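Catechol 2,3-dioxygenase (Rhodococcus sp., PDB 2WL9) probably catalyses the iron-dependent extradiol ring cleavage of catechols with molecular oxygen, a step in the breakdown of aromatic hydrocarbons. Local coordinates at residues A226-Q240 with T251-E263. Sequence-based numbering, arbitrary orientation. Where two conformers were deposited one is given.
Sequences AHDLVRQQKIDVTLQ and TFYCANPSGWLWE. With FE (Fe (III) ion), chain K.
The antiparallel hydrogen-bonded pair L239-Y253 carries a classic beta bulge, in which T238 and L239 both face Y253. Y253 N donates to L239 O at 3.0 Å in a nearly straight bond (177°) lying in the carbonyl plane. Y253 O takes T238 N at 2.9 Å in a more bent bond, and weakly L239 N. On the D236 side of the bulge, A255 N donates a hydrogen bond to D236 O at 2.8 Å.

In this glyoxalase-type fold the pairing joins strand 237-240 to strand 250-255 beside the iron site. E263 OE1 binds the iron at 2.3 Å beside H149 and H212, while E263 OE2 receives T251 OG1 through its anti lone pair. E263 CG lies over the centre of one face of the Y253 ring, and L239 CD1 over the opposite face in a CH-pi contact. Y253 OH, also part of the metal site, lies 2.8 Å from the iron and is hydrogen-bonded to H244.

Helix 220-232 packs on the opposite face of strand 250-255, where F252 and C254 lie. F252, its CG set between backbone N and carbonyl carbon (chi1 69°), receives the edge of H227 on one face, planes at 72°. V230 CG2 meets that ring's edge and also touches C254 SG. At the bulge itself, T238 and L261 meet tip to tip, T238 CG2 pressed to 3.3 Å from L261 CD2.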
ATOM      1  N   ALA C 226       7.852  25.196 -22.175  1.00 24.47           N
ATOM      2  CA  ALA C 226       6.950  25.773 -23.180  1.00 24.57           C
ATOM      3  C   ALA C 226       6.674  27.256 -22.924  1.00 24.89           C
ATOM      4  O   ALA C 226       6.680  28.061 -23.863  1.00 25.02           O
ATOM      5  CB  ALA C 226       5.645  24.984 -23.252  1.00 24.16           C
ATOM      6  N   HIS C 227       6.456  27.616 -21.658  1.00 25.19           N
ATOM      7  CA  HIS C 227       6.222  29.016 -21.276  1.00 25.64           C
ATOM      8  C   HIS C 227       7.425  29.903 -21.595  1.00 26.38           C
ATOM      9  O   HIS C 227       7.262  31.022 -22.089  1.00 26.61           O
ATOM     10  CB  HIS C 227       5.857  29.127 -19.788  1.00 25.50           C
ATOM     11  CG  HIS C 227       5.639  30.534 -19.311  1.00 24.86           C
ATOM     12  ND1 HIS C 227       6.511  31.173 -18.456  1.00 24.60           N
ATOM     13  CD2 HIS C 227       4.645  31.419 -19.561  1.00 24.63           C
ATOM     14  CE1 HIS C 227       6.064  32.389 -18.198  1.00 24.67           C
ATOM     15  NE2 HIS C 227       4.931  32.563 -18.853  1.00 23.39           N
ATOM     16  N   ASP C 228       8.628  29.398 -21.318  1.00 26.93           N
ATOM     17  CA  ASP C 228       9.851  30.148 -21.591  1.00 27.70           C
ATOM     18  C   ASP C 228      10.041  30.392 -23.085  1.00 27.85           C
ATOM     19  O   ASP C 228      10.481  31.471 -23.490  1.00 27.92           O
ATOM     20  CB  ASP C 228      11.080  29.443 -21.005  1.00 27.96           C
ATOM     21  CG  ASP C 228      11.326  29.803 -19.541  1.00 28.72           C
ATOM     22  OD1 ASP C 228      10.539  30.583 -18.953  1.00 30.14           O
ATOM     23  OD2 ASP C 228      12.318  29.301 -18.978  1.00 29.21           O
ATOM     24  N   LEU C 229       9.705  29.381 -23.885  1.00 27.81           N
ATOM     25  CA  LEU C 229       9.780  29.467 -25.339  1.00 28.01           C
ATOM     26  C   LEU C 229       8.785  30.454 -25.940  1.00 27.93           C
ATOM     27  O   LEU C 229       9.164  31.272 -26.779  1.00 28.37           O
ATOM     28  CB  LEU C 229       9.623  28.081 -25.983  1.00 28.01           C
ATOM     29  CG  LEU C 229      10.896  27.436 -26.541  1.00 29.01           C
ATOM     30  CD1 LEU C 229      10.640  26.000 -26.977  1.00 28.24           C
ATOM     31  CD2 LEU C 229      11.465  28.253 -27.701  1.00 29.46           C
ATOM     32  N   VAL C 230       7.523  30.377 -25.511  1.00 27.47           N
ATOM     33  CA  VAL C 230       6.482  31.310 -25.955  1.00 27.53           C
ATOM     34  C   VAL C 230       6.930  32.755 -25.739  1.00 28.27           C
ATOM     35  O   VAL C 230       6.801  33.598 -26.642  1.00 28.02           O
ATOM     36  CB  VAL C 230       5.115  31.050 -25.235  1.00 27.27           C
ATOM     37  CG1 VAL C 230       4.133  32.190 -25.478  1.00 27.04           C
ATOM     38  CG2 VAL C 230       4.504  29.736 -25.697  1.00 26.32           C
ATOM     39  N   ARG C 231       7.468  33.010 -24.544  1.00 28.65           N
ATOM     40  CA  ARG C 231       7.944  34.335 -24.143  0.50 29.17           C
ATOM     41  C   ARG C 231       9.150  34.772 -24.975  1.00 29.87           C
ATOM     42  O   ARG C 231       9.245  35.932 -25.393  1.00 30.25           O
ATOM     43  CB  ARG C 231       8.314  34.335 -22.657  0.50 29.05           C
ATOM     44  CG  ARG C 231       7.135  34.205 -21.706  0.50 28.12           C
ATOM     45  CD  ARG C 231       6.285  35.452 -21.722  0.50 27.43           C
ATOM     46  NE  ARG C 231       5.185  35.390 -20.767  0.50 26.27           N
ATOM     47  CZ  ARG C 231       4.182  36.258 -20.750  0.50 25.86           C
ATOM     48  NH1 ARG C 231       4.154  37.240 -21.640  0.50 25.62           N
ATOM     49  NH2 ARG C 231       3.211  36.145 -19.854  0.50 25.66           N
ATOM     50  N   GLN C 232      10.073  33.836 -25.202  1.00 30.14           N
ATOM     51  CA  GLN C 232      11.262  34.083 -26.016  1.00 30.81           C
ATOM     52  C   GLN C 232      10.898  34.373 -27.477  1.00 30.98           C
ATOM     53  O   GLN C 232      11.496  35.245 -28.105  1.00 31.35           O
ATOM     54  CB  GLN C 232      12.226  32.892 -25.944  1.00 30.92           C
ATOM     55  CG  GLN C 232      13.610  33.167 -26.542  1.00 31.94           C
ATOM     56  CD  GLN C 232      14.497  31.934 -26.611  1.00 33.38           C
ATOM     57  OE1 GLN C 232      14.064  30.853 -27.025  1.00 33.36           O
ATOM     58  NE2 GLN C 232      15.753  32.095 -26.212  1.00 34.19           N
ATOM     59  N   GLN C 233       9.917  33.645 -28.007  1.00 30.84           N
ATOM     60  CA  GLN C 233       9.526  33.787 -29.416  1.00 31.25           C
ATOM     61  C   GLN C 233       8.533  34.935 -29.640  1.00 31.29           C
ATOM     62  O   GLN C 233       8.016  35.115 -30.749  1.00 31.56           O
ATOM     63  CB  GLN C 233       8.981  32.463 -29.969  1.00 31.03           C
ATOM     64  CG  GLN C 233      10.028  31.350 -30.069  1.00 32.32           C
ATOM     65  CD  GLN C 233       9.631  30.235 -31.032  1.00 34.52           C
ATOM     66  OE1 GLN C 233       8.842  30.441 -31.958  1.00 34.25           O
ATOM     67  NE2 GLN C 233      10.186  29.041 -30.814  1.00 35.62           N
ATOM     68  N   LYS C 234       8.290  35.703 -28.575  1.00 31.17           N
ATOM     69  CA  LYS C 234       7.420  36.884 -28.580  1.00 31.16           C
ATOM     70  C   LYS C 234       5.987  36.593 -29.041  1.00 30.89           C
ATOM     71  O   LYS C 234       5.332  37.443 -29.653  1.00 31.26           O
ATOM     72  CB  LYS C 234       8.053  38.035 -29.381  1.00 31.66           C
ATOM     73  N   ILE C 235       5.510  35.391 -28.724  1.00 30.20           N
ATOM     74  CA  ILE C 235       4.140  34.980 -29.036  1.00 29.62           C
ATOM     75  C   ILE C 235       3.187  35.533 -27.972  1.00 29.31           C
ATOM     76  O   ILE C 235       3.484  35.468 -26.777  1.00 29.08           O
ATOM     77  CB  ILE C 235       4.016  33.442 -29.140  1.00 29.05           C
ATOM     78  CG1 ILE C 235       4.924  32.906 -30.254  1.00 29.55           C
ATOM     79  CG2 ILE C 235       2.563  33.029 -29.382  1.00 28.93           C
ATOM     80  CD1 ILE C 235       4.965  31.389 -30.365  1.00 29.01           C
ATOM     81  N   ASP C 236       2.058  36.084 -28.419  1.00 29.17           N
ATOM     82  CA  ASP C 236       1.073  36.715 -27.533  1.00 29.05           C
ATOM     83  C   ASP C 236       0.532  35.783 -26.456  1.00 28.66           C
ATOM     84  O   ASP C 236       0.067  34.680 -26.755  1.00 28.23           O
ATOM     85  CB  ASP C 236      -0.094  37.286 -28.346  1.00 29.17           C
ATOM     86  CG  ASP C 236       0.312  38.478 -29.200  1.00 30.19           C
ATOM     87  OD1 ASP C 236       1.413  39.028 -28.990  1.00 30.32           O
ATOM     88  OD2 ASP C 236      -0.485  38.870 -30.076  1.00 31.06           O
ATOM     89  N   VAL C 237       0.617  36.243 -25.209  1.00 28.48           N
ATOM     90  CA  VAL C 237       0.009  35.582 -24.057  1.00 28.02           C
ATOM     91  C   VAL C 237      -1.185  36.434 -23.644  1.00 28.04           C
ATOM     92  O   VAL C 237      -1.017  37.593 -23.243  1.00 28.63           O
ATOM     93  CB  VAL C 237       1.018  35.449 -22.874  1.00 27.89           C
ATOM     94  CG1 VAL C 237       0.309  35.092 -21.567  1.00 28.13           C
ATOM     95  CG2 VAL C 237       2.085  34.414 -23.181  1.00 27.90           C
ATOM     96  N   THR C 238      -2.387  35.875 -23.769  1.00 27.79           N
ATOM     97  CA  THR C 238      -3.625  36.585 -23.410  1.00 27.65           C
ATOM     98  C   THR C 238      -3.928  36.523 -21.914  1.00 27.30           C
ATOM     99  O   THR C 238      -4.424  37.489 -21.335  1.00 27.65           O
ATOM    100  CB  THR C 238      -4.841  36.044 -24.171  1.00 27.74           C
ATOM    101  OG1 THR C 238      -5.250  34.793 -23.601  1.00 27.56           O
ATOM    102  CG2 THR C 238      -4.491  35.842 -25.624  1.00 28.92           C
ATOM    103  N   LEU C 239      -3.663  35.372 -21.307  1.00 26.66           N
ATOM    104  CA  LEU C 239      -3.774  35.208 -19.862  1.00 26.14           C
ATOM    105  C   LEU C 239      -2.484  34.589 -19.339  1.00 25.41           C
ATOM    106  O   LEU C 239      -2.046  33.541 -19.822  1.00 24.96           O
ATOM    107  CB  LEU C 239      -4.995  34.349 -19.487  1.00 26.13           C
ATOM    108  CG  LEU C 239      -6.403  34.845 -19.864  1.00 26.93           C
ATOM    109  CD1 LEU C 239      -7.436  33.721 -19.758  1.00 27.51           C
ATOM    110  CD2 LEU C 239      -6.845  36.053 -19.038  1.00 27.30           C
ATOM    111  N   GLN C 240      -1.867  35.256 -18.366  1.00 25.08           N
ATOM    112  CA  GLN C 240      -0.624  34.786 -17.760  1.00 24.66           C
ATOM    113  C   GLN C 240      -0.862  33.496 -16.959  1.00 24.00           C
ATOM    114  O   GLN C 240      -2.014  33.082 -16.764  1.00 23.44           O
ATOM    115  CB  GLN C 240      -0.025  35.873 -16.862  1.00 25.01           C
ATOM    116  CG  GLN C 240       0.111  37.237 -17.542  1.00 25.35           C
ATOM    117  CD  GLN C 240       0.760  38.289 -16.652  1.00 25.67           C
ATOM    118  OE1 GLN C 240       0.670  38.230 -15.431  1.00 24.98           O
ATOM    119  NE2 GLN C 240       1.413  39.262 -17.273  1.00 25.95           N
ATOM    120  N   THR C 251      -1.982  26.893 -15.608  1.00 20.49           N
ATOM    121  CA  THR C 251      -2.032  27.079 -17.067  1.00 20.62           C
ATOM    122  C   THR C 251      -1.807  28.521 -17.500  1.00 20.73           C
ATOM    123  O   THR C 251      -1.999  29.445 -16.720  1.00 21.09           O
ATOM    124  CB  THR C 251      -3.402  26.658 -17.669  1.00 20.50           C
ATOM    125  OG1 THR C 251      -4.374  27.693 -17.442  1.00 21.33           O
ATOM    126  CG2 THR C 251      -3.922  25.332 -17.109  1.00 20.05           C
ATOM    127  N   PHE C 252      -1.402  28.706 -18.755  1.00 20.77           N
ATOM    128  CA  PHE C 252      -1.449  30.018 -19.385  1.00 20.77           C
ATOM    129  C   PHE C 252      -2.143  29.893 -20.743  1.00 20.52           C
ATOM    130  O   PHE C 252      -2.313  28.783 -21.247  1.00 19.99           O
ATOM    131  CB  PHE C 252      -0.052  30.653 -19.485  1.00 21.18           C
ATOM    132  CG  PHE C 252       0.872  29.970 -20.446  1.00 21.93           C
ATOM    133  CD1 PHE C 252       1.083  30.501 -21.716  1.00 22.62           C
ATOM    134  CD2 PHE C 252       1.555  28.811 -20.084  1.00 22.04           C
ATOM    135  CE1 PHE C 252       1.945  29.883 -22.610  1.00 22.34           C
ATOM    136  CE2 PHE C 252       2.421  28.187 -20.978  1.00 21.27           C
ATOM    137  CZ  PHE C 252       2.613  28.728 -22.244  1.00 22.73           C
ATOM    138  N   TYR C 253      -2.567  31.022 -21.306  1.00 20.53           N
ATOM    139  CA  TYR C 253      -3.253  31.052 -22.597  1.00 20.43           C
ATOM    140  C   TYR C 253      -2.445  31.888 -23.581  1.00 20.59           C
ATOM    141  O   TYR C 253      -2.173  33.063 -23.313  1.00 21.09           O
ATOM    142  CB  TYR C 253      -4.638  31.688 -22.454  1.00 20.74           C
ATOM    143  CG  TYR C 253      -5.679  30.883 -21.702  1.00 20.47           C
ATOM    144  CD1 TYR C 253      -6.731  30.275 -22.385  1.00 21.30           C
ATOM    145  CD2 TYR C 253      -5.638  30.764 -20.311  1.00 19.87           C
ATOM    146  CE1 TYR C 253      -7.712  29.549 -21.711  1.00 21.91           C
ATOM    147  CE2 TYR C 253      -6.621  30.036 -19.619  1.00 21.21           C
ATOM    148  CZ  TYR C 253      -7.660  29.435 -20.333  1.00 22.19           C
ATOM    149  OH  TYR C 253      -8.644  28.706 -19.688  1.00 22.65           O
ATOM    150  N   CYS C 254      -2.089  31.297 -24.722  1.00 20.34           N
ATOM    151  CA  CYS C 254      -1.263  31.970 -25.725  1.00 20.91           C
ATOM    152  C   CYS C 254      -1.790  31.769 -27.146  1.00 20.81           C
ATOM    153  O   CYS C 254      -2.518  30.813 -27.411  1.00 20.55           O
ATOM    154  CB  CYS C 254       0.200  31.514 -25.628  1.00 20.42           C
ATOM    155  SG  CYS C 254       0.538  29.789 -26.100  1.00 21.88           S
ATOM    156  N   ALA C 255      -1.411  32.673 -28.049  1.00 21.11           N
ATOM    157  CA  ALA C 255      -1.840  32.621 -29.453  1.00 21.34           C
ATOM    158  C   ALA C 255      -1.215  31.464 -30.220  1.00 20.93           C
ATOM    159  O   ALA C 255      -0.059  31.112 -29.997  1.00 21.30           O
ATOM    160  CB  ALA C 255      -1.519  33.935 -30.158  1.00 21.64           C
ATOM    161  N   ASN C 256      -1.984  30.882 -31.133  1.00 20.64           N
ATOM    162  CA  ASN C 256      -1.442  29.908 -32.079  1.00 20.44           C
ATOM    163  C   ASN C 256      -1.362  30.497 -33.508  1.00 20.81           C
ATOM    164  O   ASN C 256      -1.779  31.636 -33.724  1.00 21.40           O
ATOM    165  CB  ASN C 256      -2.207  28.570 -32.003  1.00 19.77           C
ATOM    166  CG  ASN C 256      -3.672  28.687 -32.395  1.00 19.75           C
ATOM    167  OD1 ASN C 256      -4.032  29.338 -33.378  1.00 19.92           O
ATOM    168  ND2 ASN C 256      -4.525  28.020 -31.634  1.00 20.54           N
ATOM    169  N   PRO C 257      -0.797  29.750 -34.474  1.00 20.87           N
ATOM    170  CA  PRO C 257      -0.649  30.300 -35.829  1.00 21.35           C
ATOM    171  C   PRO C 257      -1.960  30.604 -36.550  1.00 21.21           C
ATOM    172  O   PRO C 257      -1.932  31.277 -37.579  1.00 22.26           O
ATOM    173  CB  PRO C 257       0.115  29.203 -36.575  1.00 21.24           C
ATOM    174  CG  PRO C 257       0.794  28.428 -35.518  1.00 21.13           C
ATOM    175  CD  PRO C 257      -0.145  28.438 -34.356  1.00 20.71           C
ATOM    176  N   SER C 258      -3.086  30.125 -36.022  1.00 20.62           N
ATOM    177  CA  SER C 258      -4.390  30.366 -36.647  1.00 20.57           C
ATOM    178  C   SER C 258      -5.166  31.526 -36.011  1.00 20.61           C
ATOM    179  O   SER C 258      -6.289  31.816 -36.411  1.00 20.75           O
ATOM    180  CB  SER C 258      -5.235  29.091 -36.661  1.00 20.23           C
ATOM    181  OG  SER C 258      -4.717  28.150 -37.592  1.00 19.59           O
ATOM    182  N   GLY C 259      -4.562  32.180 -35.025  1.00 20.60           N
ATOM    183  CA  GLY C 259      -5.150  33.363 -34.414  1.00 20.95           C
ATOM    184  C   GLY C 259      -6.102  33.083 -33.266  1.00 21.03           C
ATOM    185  O   GLY C 259      -6.733  34.005 -32.755  1.00 21.11           O
ATOM    186  N   TRP C 260      -6.226  31.813 -32.878  1.00 20.91           N
ATOM    187  CA  TRP C 260      -6.946  31.457 -31.649  1.00 20.38           C
ATOM    188  C   TRP C 260      -5.965  30.947 -30.588  1.00 20.10           C
ATOM    189  O   TRP C 260      -4.749  31.062 -30.774  1.00 20.29           O
ATOM    190  CB  TRP C 260      -8.134  30.501 -31.906  1.00 20.30           C
ATOM    191  CG  TRP C 260      -7.842  29.239 -32.680  1.00 20.02           C
ATOM    192  CD1 TRP C 260      -7.699  29.119 -34.034  1.00 20.12           C
ATOM    193  CD2 TRP C 260      -7.727  27.913 -32.149  1.00 19.33           C
ATOM    194  NE1 TRP C 260      -7.464  27.807 -34.374  1.00 18.91           N
ATOM    195  CE2 TRP C 260      -7.479  27.046 -33.236  1.00 19.45           C
ATOM    196  CE3 TRP C 260      -7.793  27.375 -30.856  1.00 19.42           C
ATOM    197  CZ2 TRP C 260      -7.297  25.663 -33.071  1.00 18.59           C
ATOM    198  CZ3 TRP C 260      -7.612  26.002 -30.694  1.00 18.97           C
ATOM    199  CH2 TRP C 260      -7.367  25.166 -31.796  1.00 18.22           C
ATOM    200  N   LEU C 261      -6.481  30.403 -29.487  1.00 19.58           N
ATOM    201  CA  LEU C 261      -5.650  30.152 -28.306  1.00 19.39           C
ATOM    202  C   LEU C 261      -5.384  28.692 -27.975  1.00 19.13           C
ATOM    203  O   LEU C 261      -6.271  27.851 -28.069  1.00 19.09           O
ATOM    204  CB  LEU C 261      -6.263  30.820 -27.072  1.00 19.32           C
ATOM    205  CG  LEU C 261      -6.445  32.337 -27.082  1.00 19.56           C
ATOM    206  CD1 LEU C 261      -7.179  32.742 -25.826  1.00 19.94           C
ATOM    207  CD2 LEU C 261      -5.103  33.019 -27.147  1.00 20.71           C
ATOM    208  N   TRP C 262      -4.149  28.410 -27.574  1.00 19.03           N
ATOM    209  CA  TRP C 262      -3.830  27.158 -26.894  1.00 18.76           C
ATOM    210  C   TRP C 262      -3.487  27.447 -25.436  1.00 18.73           C
ATOM    211  O   TRP C 262      -2.878  28.472 -25.122  1.00 18.74           O
ATOM    212  CB  TRP C 262      -2.678  26.430 -27.587  1.00 18.60           C
ATOM    213  CG  TRP C 262      -3.108  25.588 -28.747  1.00 18.05           C
ATOM    214  CD1 TRP C 262      -4.265  25.709 -29.470  1.00 18.72           C
ATOM    215  CD2 TRP C 262      -2.372  24.513 -29.346  1.00 17.27           C
ATOM    216  NE1 TRP C 262      -4.302  24.764 -30.466  1.00 17.64           N
ATOM    217  CE2 TRP C 262      -3.151  24.020 -30.417  1.00 17.00           C
ATOM    218  CE3 TRP C 262      -1.129  23.916 -29.079  1.00 18.27           C
ATOM    219  CZ2 TRP C 262      -2.732  22.956 -31.225  1.00 17.60           C
ATOM    220  CZ3 TRP C 262      -0.707  22.854 -29.892  1.00 17.65           C
ATOM    221  CH2 TRP C 262      -1.513  22.385 -30.945  1.00 16.95           C
ATOM    222  N   GLU C 263      -3.879  26.527 -24.562  1.00 18.89           N
ATOM    223  CA  GLU C 263      -3.710  26.682 -23.132  1.00 18.61           C
ATOM    224  C   GLU C 263      -2.884  25.512 -22.577  1.00 18.37           C
ATOM    225  O   GLU C 263      -3.447  24.520 -22.125  1.00 18.11           O
ATOM    226  CB  GLU C 263      -5.089  26.768 -22.461  1.00 18.78           C
ATOM    227  CG  GLU C 263      -5.076  27.068 -20.959  1.00 19.63           C
ATOM    228  CD  GLU C 263      -6.345  26.594 -20.250  1.00 19.87           C
ATOM    229  OE1 GLU C 263      -7.316  26.194 -20.931  1.00 21.21           O
ATOM    230  OE2 GLU C 263      -6.384  26.637 -19.009  1.00 19.20           O
TER
HETATM  231 FE    FE K1300      -9.549  26.105 -20.359  1.00 36.21          FE